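Local coordinates for abhydrolase domain-containing protein (Exiguobacterium antarcticum, PDB 5H3H) that probably hydrolyses carboxylic esters as a bacterial serine esterase of the alpha/beta-hydrolase fold, and may also act as a perhydrolase, at residues B[39-43]-B[255-260]; B[164-169]-B[247-253]. All coordinates share one frame; numbering follows the deposited sequence.

Interaction 1: B[39-43]-B[255-260]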
ATOM      1  N   TYR B  39      -9.317 -10.777  28.635  1.00 22.18           N
ATOM      2  CA  TYR B  39     -10.559 -10.140  29.126  1.00 20.93           C
ATOM      3  C   TYR B  39     -11.426  -9.544  27.990  1.00 22.33           C
ATOM      4  O   TYR B  39     -12.651  -9.575  28.062  1.00 24.30           O
ATOM      5  CB  TYR B  39     -10.260  -9.112  30.264  1.00 20.50           C
ATOM      6  CG  TYR B  39      -9.644  -9.811  31.433  1.00 18.01           C
ATOM      7  CD1 TYR B  39     -10.422 -10.613  32.249  1.00 18.93           C
ATOM      8  CD2 TYR B  39      -8.243  -9.852  31.596  1.00 18.41           C
ATOM      9  CE1 TYR B  39      -9.853 -11.387  33.253  1.00 20.69           C
ATOM     10  CE2 TYR B  39      -7.676 -10.611  32.595  1.00 18.98           C
ATOM     11  CZ  TYR B  39      -8.489 -11.382  33.428  1.00 19.16           C
ATOM     12  OH  TYR B  39      -7.948 -12.164  34.443  1.00 20.24           O
ATOM     13  N   GLN B  40     -10.772  -9.027  26.951  1.00 20.62           N
ATOM     14  CA  GLN B  40     -11.425  -8.549  25.748  1.00 23.70           C
ATOM     15  C   GLN B  40     -11.868  -9.691  24.879  1.00 22.45           C
ATOM     16  O   GLN B  40     -12.970  -9.710  24.395  1.00 23.68           O
ATOM     17  CB  GLN B  40     -10.500  -7.621  24.949  1.00 25.66           C
ATOM     18  CG  GLN B  40     -10.321  -6.268  25.625  1.00 23.10           C
ATOM     19  CD  GLN B  40      -9.485  -6.363  26.878  1.00 24.30           C
ATOM     20  OE1 GLN B  40      -8.378  -6.858  26.831  1.00 21.56           O
ATOM     21  NE2 GLN B  40      -9.981  -5.862  27.984  1.00 25.11           N
ATOM     22  N   LYS B  41     -11.002 -10.670  24.703  1.00 23.20           N
ATOM     23  CA  LYS B  41     -11.309 -11.828  23.851  1.00 22.38           C
ATOM     24  C   LYS B  41     -12.576 -12.519  24.335  1.00 21.29           C
ATOM     25  O   LYS B  41     -13.378 -12.968  23.488  1.00 21.31           O
ATOM     26  CB  LYS B  41     -10.113 -12.818  23.846  1.00 22.44           C
ATOM     27  CG  LYS B  41     -10.406 -14.201  23.308  1.00 22.88           C
ATOM     28  CD  LYS B  41      -9.290 -15.174  23.679  1.00 27.11           C
ATOM     29  CE  LYS B  41      -9.316 -15.525  25.161  1.00 30.52           C
ATOM     30  NZ  LYS B  41      -8.227 -16.451  25.573  1.00 28.02           N
ATOM     31  N   ASN B  42     -12.737 -12.648  25.648  1.00 19.54           N
ATOM     32  CA  ASN B  42     -13.905 -13.372  26.225  1.00 21.58           C
ATOM     33  C   ASN B  42     -15.177 -12.720  25.736  1.00 23.14           C
ATOM     34  O   ASN B  42     -16.095 -13.403  25.280  1.00 22.18           O
ATOM     35  CB  ASN B  42     -13.947 -13.375  27.731  1.00 22.22           C
ATOM     36  CG  ASN B  42     -12.816 -14.144  28.365  1.00 24.98           C
ATOM     37  OD1 ASN B  42     -12.230 -15.063  27.766  1.00 23.56           O
ATOM     38  ND2 ASN B  42     -12.516 -13.787  29.614  1.00 22.34           N
ATOM     39  N   ARG B  43     -15.203 -11.394  25.796  1.00 24.75           N
ATOM     40  CA  ARG B  43     -16.370 -10.645  25.292  1.00 26.14           C
ATOM     41  C   ARG B  43     -16.532 -10.709  23.781  1.00 23.75           C
ATOM     42  O   ARG B  43     -17.666 -10.889  23.320  1.00 24.15           O
ATOM     43  CB  ARG B  43     -16.395  -9.189  25.778  1.00 33.33           C
ATOM     44  CG  ARG B  43     -17.748  -8.458  25.586  1.00 36.01           C
ATOM     45  CD  ARG B  43     -18.814  -8.824  26.625  1.00 37.50           C
ATOM     46  NE  ARG B  43     -18.243  -8.799  27.973  1.00 43.39           N
ATOM     47  CZ  ARG B  43     -18.812  -9.298  29.076  1.00 49.15           C
ATOM     48  NH1 ARG B  43     -20.046  -9.844  29.033  1.00 49.53           N
ATOM     49  NH2 ARG B  43     -18.155  -9.221  30.259  1.00 45.99           N
ATOM     50  N   ARG B 255     -10.974  -2.093  32.657  1.00 25.90           N
ATOM     51  CA  ARG B 255     -11.326  -3.268  31.932  1.00 28.50           C
ATOM     52  C   ARG B 255     -12.662  -3.188  31.209  1.00 24.86           C
ATOM     53  O   ARG B 255     -12.738  -3.422  30.003  1.00 25.24           O
ATOM     54  CB  ARG B 255     -11.322  -4.493  32.841  1.00 30.80           C
ATOM     55  CG  ARG B 255     -11.341  -5.762  31.978  1.00 34.81           C
ATOM     56  CD  ARG B 255     -12.182  -6.938  32.413  1.00 39.67           C
ATOM     57  NE  ARG B 255     -13.511  -6.588  32.917  1.00 41.88           N
ATOM     58  CZ  ARG B 255     -13.754  -6.396  34.198  1.00 38.32           C
ATOM     59  NH1 ARG B 255     -12.760  -6.478  35.074  1.00 40.51           N
ATOM     60  NH2 ARG B 255     -14.972  -6.060  34.597  1.00 37.13           N
ATOM     61  N   GLU B 256     -13.721  -2.927  31.967  1.00 26.61           N
ATOM     62  CA  GLU B 256     -15.068  -2.874  31.424  1.00 28.03           C
ATOM     63  C   GLU B 256     -15.264  -1.815  30.353  1.00 26.42           C
ATOM     64  O   GLU B 256     -15.820  -2.110  29.249  1.00 27.10           O
ATOM     65  CB  GLU B 256     -16.068  -2.682  32.564  1.00 32.54           C
ATOM     66  CG  GLU B 256     -17.455  -3.208  32.246  1.00 40.65           C
ATOM     67  CD  GLU B 256     -17.606  -4.684  32.566  1.00 50.99           C
ATOM     68  OE1 GLU B 256     -16.597  -5.428  32.514  1.00 59.20           O
ATOM     69  OE2 GLU B 256     -18.743  -5.120  32.866  1.00 61.00           O
ATOM     70  N   LYS B 257     -14.768  -0.598  30.615  1.00 25.46           N
ATOM     71  CA  LYS B 257     -14.879   0.475  29.627  1.00 27.63           C
ATOM     72  C   LYS B 257     -14.053   0.164  28.349  1.00 26.71           C
ATOM     73  O   LYS B 257     -14.505   0.329  27.191  1.00 24.81           O
ATOM     74  CB  LYS B 257     -14.460   1.803  30.237  1.00 31.01           C
ATOM     75  CG  LYS B 257     -14.775   2.984  29.333  1.00 33.60           C
ATOM     76  CD  LYS B 257     -14.141   4.257  29.880  1.00 35.10           C
ATOM     77  CE  LYS B 257     -14.082   5.321  28.824  1.00 35.61           C
ATOM     78  NZ  LYS B 257     -13.451   6.568  29.347  1.00 37.95           N
ATOM     79  N   PHE B 258     -12.846  -0.324  28.560  1.00 27.40           N
ATOM     80  CA  PHE B 258     -11.994  -0.676  27.424  1.00 26.05           C
ATOM     81  C   PHE B 258     -12.697  -1.733  26.573  1.00 25.33           C
ATOM     82  O   PHE B 258     -12.841  -1.534  25.366  1.00 25.58           O
ATOM     83  CB  PHE B 258     -10.616  -1.160  27.899  1.00 23.73           C
ATOM     84  CG  PHE B 258      -9.660  -1.426  26.768  1.00 25.87           C
ATOM     85  CD1 PHE B 258      -8.922  -0.416  26.210  1.00 26.07           C
ATOM     86  CD2 PHE B 258      -9.515  -2.686  26.255  1.00 26.13           C
ATOM     87  CE1 PHE B 258      -8.062  -0.637  25.152  1.00 26.21           C
ATOM     88  CE2 PHE B 258      -8.644  -2.914  25.221  1.00 27.31           C
ATOM     89  CZ  PHE B 258      -7.921  -1.893  24.665  1.00 27.40           C
ATOM     90  N   THR B 259     -13.135  -2.839  27.198  1.00 25.14           N
ATOM     91  CA  THR B 259     -13.824  -3.913  26.475  1.00 26.52           C
ATOM     92  C   THR B 259     -15.101  -3.458  25.783  1.00 27.53           C
ATOM     93  O   THR B 259     -15.330  -3.737  24.637  1.00 24.99           O
ATOM     94  CB  THR B 259     -14.102  -5.190  27.362  1.00 28.02           C
ATOM     95  OG1 THR B 259     -14.748  -4.847  28.599  1.00 43.15           O
ATOM     96  CG2 THR B 259     -12.893  -5.794  27.767  1.00 28.22           C
ATOM     97  N   GLU B 260     -15.946  -2.721  26.462  1.00 30.10           N
ATOM     98  CA  GLU B 260     -17.206  -2.404  25.845  1.00 32.06           C
ATOM     99  C   GLU B 260     -17.101  -1.278  24.779  1.00 30.72           C
ATOM    100  O   GLU B 260     -17.810  -1.317  23.822  1.00 30.86           O
ATOM    101  CB  GLU B 260     -18.260  -2.180  26.935  1.00 37.63           C
ATOM    102  CG  GLU B 260     -18.523  -3.428  27.802  1.00 43.28           C
ATOM    103  CD  GLU B 260     -19.097  -4.652  27.052  1.00 47.95           C
ATOM    104  OE1 GLU B 260     -18.711  -5.790  27.398  1.00 54.45           O
ATOM    105  OE2 GLU B 260     -19.948  -4.504  26.148  1.00 51.78           O
TER
HETATM  106  O   HOH W   1     -16.657  -6.481  29.953  1.00 45.42           O

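Interaction 2: B[164-169]-B[247-253]. With F50 (ethaneperoxoic acid), chain D.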
ATOM      1  N   PHE B 164       3.372   0.499  34.409  1.00 27.97           N
ATOM      2  CA  PHE B 164       2.455   0.007  33.349  1.00 24.39           C
ATOM      3  C   PHE B 164       1.012   0.291  33.704  1.00 23.26           C
ATOM      4  O   PHE B 164       0.203   0.537  32.820  1.00 19.43           O
ATOM      5  CB  PHE B 164       2.674  -1.504  33.184  1.00 26.99           C
ATOM      6  CG  PHE B 164       2.226  -2.072  31.860  1.00 25.46           C
ATOM      7  CD1 PHE B 164       0.903  -2.292  31.611  1.00 22.11           C
ATOM      8  CD2 PHE B 164       3.152  -2.402  30.882  1.00 24.61           C
ATOM      9  CE1 PHE B 164       0.511  -2.817  30.380  1.00 21.32           C
ATOM     10  CE2 PHE B 164       2.762  -2.953  29.672  1.00 24.03           C
ATOM     11  CZ  PHE B 164       1.456  -3.157  29.435  1.00 22.72           C
ATOM     12  N   PHE B 165       0.677   0.310  34.997  1.00 23.77           N
ATOM     13  CA  PHE B 165      -0.713   0.366  35.444  1.00 26.61           C
ATOM     14  C   PHE B 165      -0.867   1.544  36.365  1.00 26.97           C
ATOM     15  O   PHE B 165       0.032   1.858  37.119  1.00 24.87           O
ATOM     16  CB  PHE B 165      -1.129  -0.918  36.159  1.00 25.30           C
ATOM     17  CG  PHE B 165      -1.102  -2.139  35.289  1.00 27.25           C
ATOM     18  CD1 PHE B 165      -2.028  -2.291  34.271  1.00 24.87           C
ATOM     19  CD2 PHE B 165      -0.119  -3.124  35.467  1.00 24.95           C
ATOM     20  CE1 PHE B 165      -1.995  -3.427  33.430  1.00 25.36           C
ATOM     21  CE2 PHE B 165      -0.081  -4.245  34.634  1.00 28.01           C
ATOM     22  CZ  PHE B 165      -1.024  -4.392  33.618  1.00 24.01           C
ATOM     23  N   ALA B 166      -2.006   2.202  36.284  1.00 29.75           N
ATOM     24  CA  ALA B 166      -2.276   3.329  37.186  1.00 33.74           C
ATOM     25  C   ALA B 166      -2.735   2.829  38.558  1.00 34.13           C
ATOM     26  O   ALA B 166      -2.526   3.498  39.562  1.00 33.38           O
ATOM     27  CB  ALA B 166      -3.313   4.253  36.570  1.00 34.05           C
ATOM     28  N   LYS B 167      -3.394   1.674  38.592  1.00 33.03           N
ATOM     29  CA  LYS B 167      -3.910   1.101  39.834  1.00 32.50           C
ATOM     30  C   LYS B 167      -3.088  -0.097  40.274  1.00 28.09           C
ATOM     31  O   LYS B 167      -2.436  -0.776  39.444  1.00 28.17           O
ATOM     32  CB  LYS B 167      -5.387   0.744  39.665  1.00 32.48           C
ATOM     33  CG  LYS B 167      -6.260   1.961  39.848  1.00 32.88           C
ATOM     34  CD  LYS B 167      -7.704   1.633  39.637  1.00 34.58           C
ATOM     35  CE  LYS B 167      -8.113   1.856  38.194  1.00 35.79           C
ATOM     36  NZ  LYS B 167      -9.545   1.489  37.995  1.00 33.05           N
ATOM     37  N   GLU B 168      -3.073  -0.334  41.588  1.00 29.28           N
ATOM     38  CA  GLU B 168      -2.485  -1.547  42.111  1.00 29.83           C
ATOM     39  C   GLU B 168      -3.487  -2.693  41.937  1.00 27.06           C
ATOM     40  O   GLU B 168      -4.484  -2.733  42.582  1.00 26.43           O
ATOM     41  CB  GLU B 168      -2.071  -1.403  43.567  1.00 37.18           C
ATOM     42  CG  GLU B 168      -0.627  -0.920  43.743  1.00 44.73           C
ATOM     43  CD  GLU B 168      -0.221  -0.860  45.217  1.00 52.83           C
ATOM     44  OE1 GLU B 168       0.364   0.174  45.664  1.00 50.93           O
ATOM     45  OE2 GLU B 168      -0.528  -1.847  45.930  1.00 55.79           O
ATOM     46  N   HIS B 169      -3.194  -3.661  41.066  1.00 29.18           N
ATOM     47  CA  HIS B 169      -4.091  -4.827  40.846  1.00 25.27           C
ATOM     48  C   HIS B 169      -3.682  -5.972  41.774  1.00 23.09           C
ATOM     49  O   HIS B 169      -2.570  -5.955  42.350  1.00 20.34           O
ATOM     50  CB  HIS B 169      -4.060  -5.255  39.358  1.00 28.80           C
ATOM     51  CG  HIS B 169      -4.537  -4.181  38.424  1.00 29.89           C
ATOM     52  ND1 HIS B 169      -5.863  -3.858  38.275  1.00 33.92           N
ATOM     53  CD2 HIS B 169      -3.852  -3.318  37.631  1.00 31.60           C
ATOM     54  CE1 HIS B 169      -5.980  -2.838  37.442  1.00 33.84           C
ATOM     55  NE2 HIS B 169      -4.775  -2.497  37.034  1.00 31.95           N
ATOM     56  N   GLY B 247      -3.579   4.069  33.187  1.00 22.01           N
ATOM     57  CA  GLY B 247      -2.253   4.192  32.699  1.00 21.74           C
ATOM     58  C   GLY B 247      -2.178   3.503  31.339  1.00 22.82           C
ATOM     59  O   GLY B 247      -3.142   3.472  30.532  1.00 22.58           O
ATOM     60  N   HIS B 248      -1.032   2.920  31.116  1.00 21.49           N
ATOM     61  CA  HIS B 248      -0.754   2.224  29.866  1.00 21.83           C
ATOM     62  C   HIS B 248      -1.702   1.040  29.737  1.00 21.82           C
ATOM     63  O   HIS B 248      -2.445   0.946  28.767  1.00 23.79           O
ATOM     64  CB  HIS B 248       0.669   1.787  29.888  1.00 20.50           C
ATOM     65  CG  HIS B 248       1.183   1.297  28.579  1.00 21.50           C
ATOM     66  ND1 HIS B 248       0.950   1.968  27.405  1.00 21.80           N
ATOM     67  CD2 HIS B 248       1.992   0.258  28.270  1.00 23.23           C
ATOM     68  CE1 HIS B 248       1.577   1.354  26.419  1.00 21.64           C
ATOM     69  NE2 HIS B 248       2.254   0.334  26.916  1.00 21.34           N
ATOM     70  N   GLY B 249      -1.797   0.261  30.788  1.00 21.77           N
ATOM     71  CA  GLY B 249      -2.594  -0.950  30.768  1.00 20.68           C
ATOM     72  C   GLY B 249      -4.053  -0.729  30.959  1.00 20.50           C
ATOM     73  O   GLY B 249      -4.621  -1.257  31.901  1.00 20.38           O
ATOM     74  N   MET B 250      -4.710   0.016  30.049  1.00 22.64           N
ATOM     75  CA  MET B 250      -6.144   0.239  30.228  1.00 23.87           C
ATOM     76  C   MET B 250      -6.979  -1.009  30.233  1.00 23.04           C
ATOM     77  O   MET B 250      -8.093  -1.032  30.765  1.00 20.97           O
ATOM     78  CB  MET B 250      -6.721   1.234  29.258  1.00 28.56           C
ATOM     79  CG  MET B 250      -6.448   1.072  27.794  1.00 35.57           C
ATOM     80  SD  MET B 250      -6.350   2.722  26.973  1.00 31.54           S
ATOM     81  CE  MET B 250      -5.002   2.161  25.969  1.00 31.98           C
ATOM     82  N   PHE B 251      -6.463  -2.044  29.579  1.00 22.33           N
ATOM     83  CA  PHE B 251      -7.215  -3.296  29.445  1.00 22.21           C
ATOM     84  C   PHE B 251      -7.477  -3.975  30.796  1.00 25.36           C
ATOM     85  O   PHE B 251      -8.365  -4.828  30.876  1.00 31.65           O
ATOM     86  CB  PHE B 251      -6.530  -4.197  28.441  1.00 20.95           C
ATOM     87  CG  PHE B 251      -5.137  -4.557  28.817  1.00 20.44           C
ATOM     88  CD1 PHE B 251      -4.890  -5.639  29.643  1.00 21.89           C
ATOM     89  CD2 PHE B 251      -4.070  -3.840  28.298  1.00 21.87           C
ATOM     90  CE1 PHE B 251      -3.579  -5.991  30.024  1.00 20.84           C
ATOM     91  CE2 PHE B 251      -2.777  -4.172  28.676  1.00 19.48           C
ATOM     92  CZ  PHE B 251      -2.535  -5.264  29.498  1.00 20.28           C
ATOM     93  N   LEU B 252      -6.741  -3.584  31.850  1.00 24.33           N
ATOM     94  CA  LEU B 252      -7.054  -3.892  33.230  1.00 23.87           C
ATOM     95  C   LEU B 252      -7.425  -2.690  34.121  1.00 23.95           C
ATOM     96  O   LEU B 252      -8.241  -2.840  35.027  1.00 28.97           O
ATOM     97  CB  LEU B 252      -5.852  -4.573  33.871  1.00 25.61           C
ATOM     98  CG  LEU B 252      -5.282  -5.846  33.276  1.00 25.83           C
ATOM     99  CD1 LEU B 252      -4.147  -6.301  34.185  1.00 28.14           C
ATOM    100  CD2 LEU B 252      -6.336  -6.929  33.133  1.00 26.08           C
ATOM    101  N   ASP B 253      -6.796  -1.525  33.934  1.00 25.57           N
ATOM    102  CA  ASP B 253      -7.125  -0.340  34.740  1.00 26.94           C
ATOM    103  C   ASP B 253      -8.635   0.033  34.598  1.00 25.83           C
ATOM    104  O   ASP B 253      -9.265   0.369  35.609  1.00 27.37           O
ATOM    105  CB  ASP B 253      -6.257   0.897  34.362  1.00 26.81           C
ATOM    106  CG  ASP B 253      -4.847   0.893  34.967  1.00 29.33           C
ATOM    107  OD1 ASP B 253      -4.574   0.246  35.989  1.00 31.18           O
ATOM    108  OD2 ASP B 253      -3.996   1.629  34.440  1.00 28.69           O
TER
HETATM  109  C   F50 D 301       5.003  -1.194  24.520  1.00 35.95           C
HETATM  110  OX1 F50 D 301       3.499  -2.625  26.019  1.00 40.29           O
HETATM  111  O   F50 D 301       4.857  -1.869  23.522  1.00 32.03           O
HETATM  112  OXT F50 D 301       4.010  -1.357  25.595  1.00 37.85           O
HETATM  113  CH3 F50 D 301       6.152  -0.231  24.631  1.00 38.09           C

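Interaction 1: B[39-43]-B[255-260]
Helix 38-46 and the last helix of the chain, 255-267, lean together here through Gln40, Arg43, Thr259 and Glu260; their places in the chain are consistent with helices A and F of the canonical alpha/beta-hydrolase fold. The short segments run in the same general sense, axes 9.5 Å apart and 49° from parallel. At the centre Gln40 bends at chi2 (71°) and lays its chain across Thr259, its CG resting 3.4 Å from Thr259 CG2. The amide stands square to the Phe258 ring, with NE2 at the ring edge, 3.6 Å from CD2; NE2 also makes a weak hydrogen bond to Phe251 O. Tyr39 crosses Arg255 at about a right angle, its CB 3.6 Å from Arg255 CD. The far end of Arg255 turns instead to its neighbour, NH2 reaching Glu256 OE1 at 2.7 Å in the guanidinium plane.

One helical turn after Tyr39, Arg43 NE forms a salt bridge with Glu260 OE1 (3.1 Å) by charge alone, since the oxygen sits well out of the guanidinium plane and no N-H points at it. The stronger partner of Arg43 is Glu46 on its own helix. A water donates to Thr259 OG1 at 2.9 Å and makes weak bonds to Arg43 NH2, Glu256 OE1 and Glu260 OE1. No direct hydrogen bond spans the two segments, so the interface rests on van der Waals packing of Gln40 against Thr259 and the Phe258 edge and of Tyr39 against Arg255, with a loosely directed, water-assisted charge contact at Arg43 and Glu260.

Interaction 2: B[164-169]-B[247-253]
His248 and Phe164 meet in the ligand pocket of the alpha/beta-hydrolase fold, where His248 is probably the histidine of a Ser-His-Asp triad with Ser96 and Asp220. Its CB lies 3.2 Å from Phe164 O, and CG, anti to the backbone N (chi1 -169°), carries the ring towards the ligand. ND1 is hydrogen-bonded to Asp220 OD2. CD2 sits over one face of the Phe164 ring, towards its rim and 3.6 Å from CE2, in an edge-to-face pair with planes at 66°. At the tip, NE2 donates an almost straight bond (175°) to OXT of ethaneperoxoic acid, 2.8 Å away.

The loop after helix 153-164 is tied to the same turn through its backbone. Gly249, the residue just before helix 250-253, gives its N-H to Phe164 O at 2.9 Å; its CA lies against the Phe165 ring, 3.7 Å from CE1. Asp253 gathers the rest of the loop. Its OD2 takes Ala166 N at 2.8 Å on the syn side and Gly247 N on the anti side. OD1 is shared by Lys167 N and His169 NE2, the latter at 2.9 Å, from opposite faces of the carboxylate. With alanine in place of Asp253 all four acceptor contacts go, which is likely to leave the buried Gly247 N-H without its partner and the His169 ring freer to turn. Leu252 CB covers one face of that ring in a CH-pi contact. The ammonium end of Lys167 passes the carboxylate by: NZ bonds to main-chain Asp253 O at 2.7 Å, in the carbonyl plane.

Helix 250-253 joins the two contacts: it belongs to interaction 2 and runs almost directly into helix 255-267 of interaction 1. Their centres lie 14 Å apart, yet side chains meet directly. Phe258 CD1 packs 3.3 Å from Met250 CG, and Tyr39 CD2 lies 3.8 Å from Leu252 CD2, whose other methyl, CD1, touches the Phe165 ring. Interaction 2 reaches the ligand through His248 and Phe164, while Trp30 N and Met97 N also bond to ethaneperoxoic acid. Interaction 1 stands further back, the Phe258 side chain about 12 Å from the ligand. A layered path thus leads from the two-helix seam through Phe251, edge-to-face with Phe95, to the pocket.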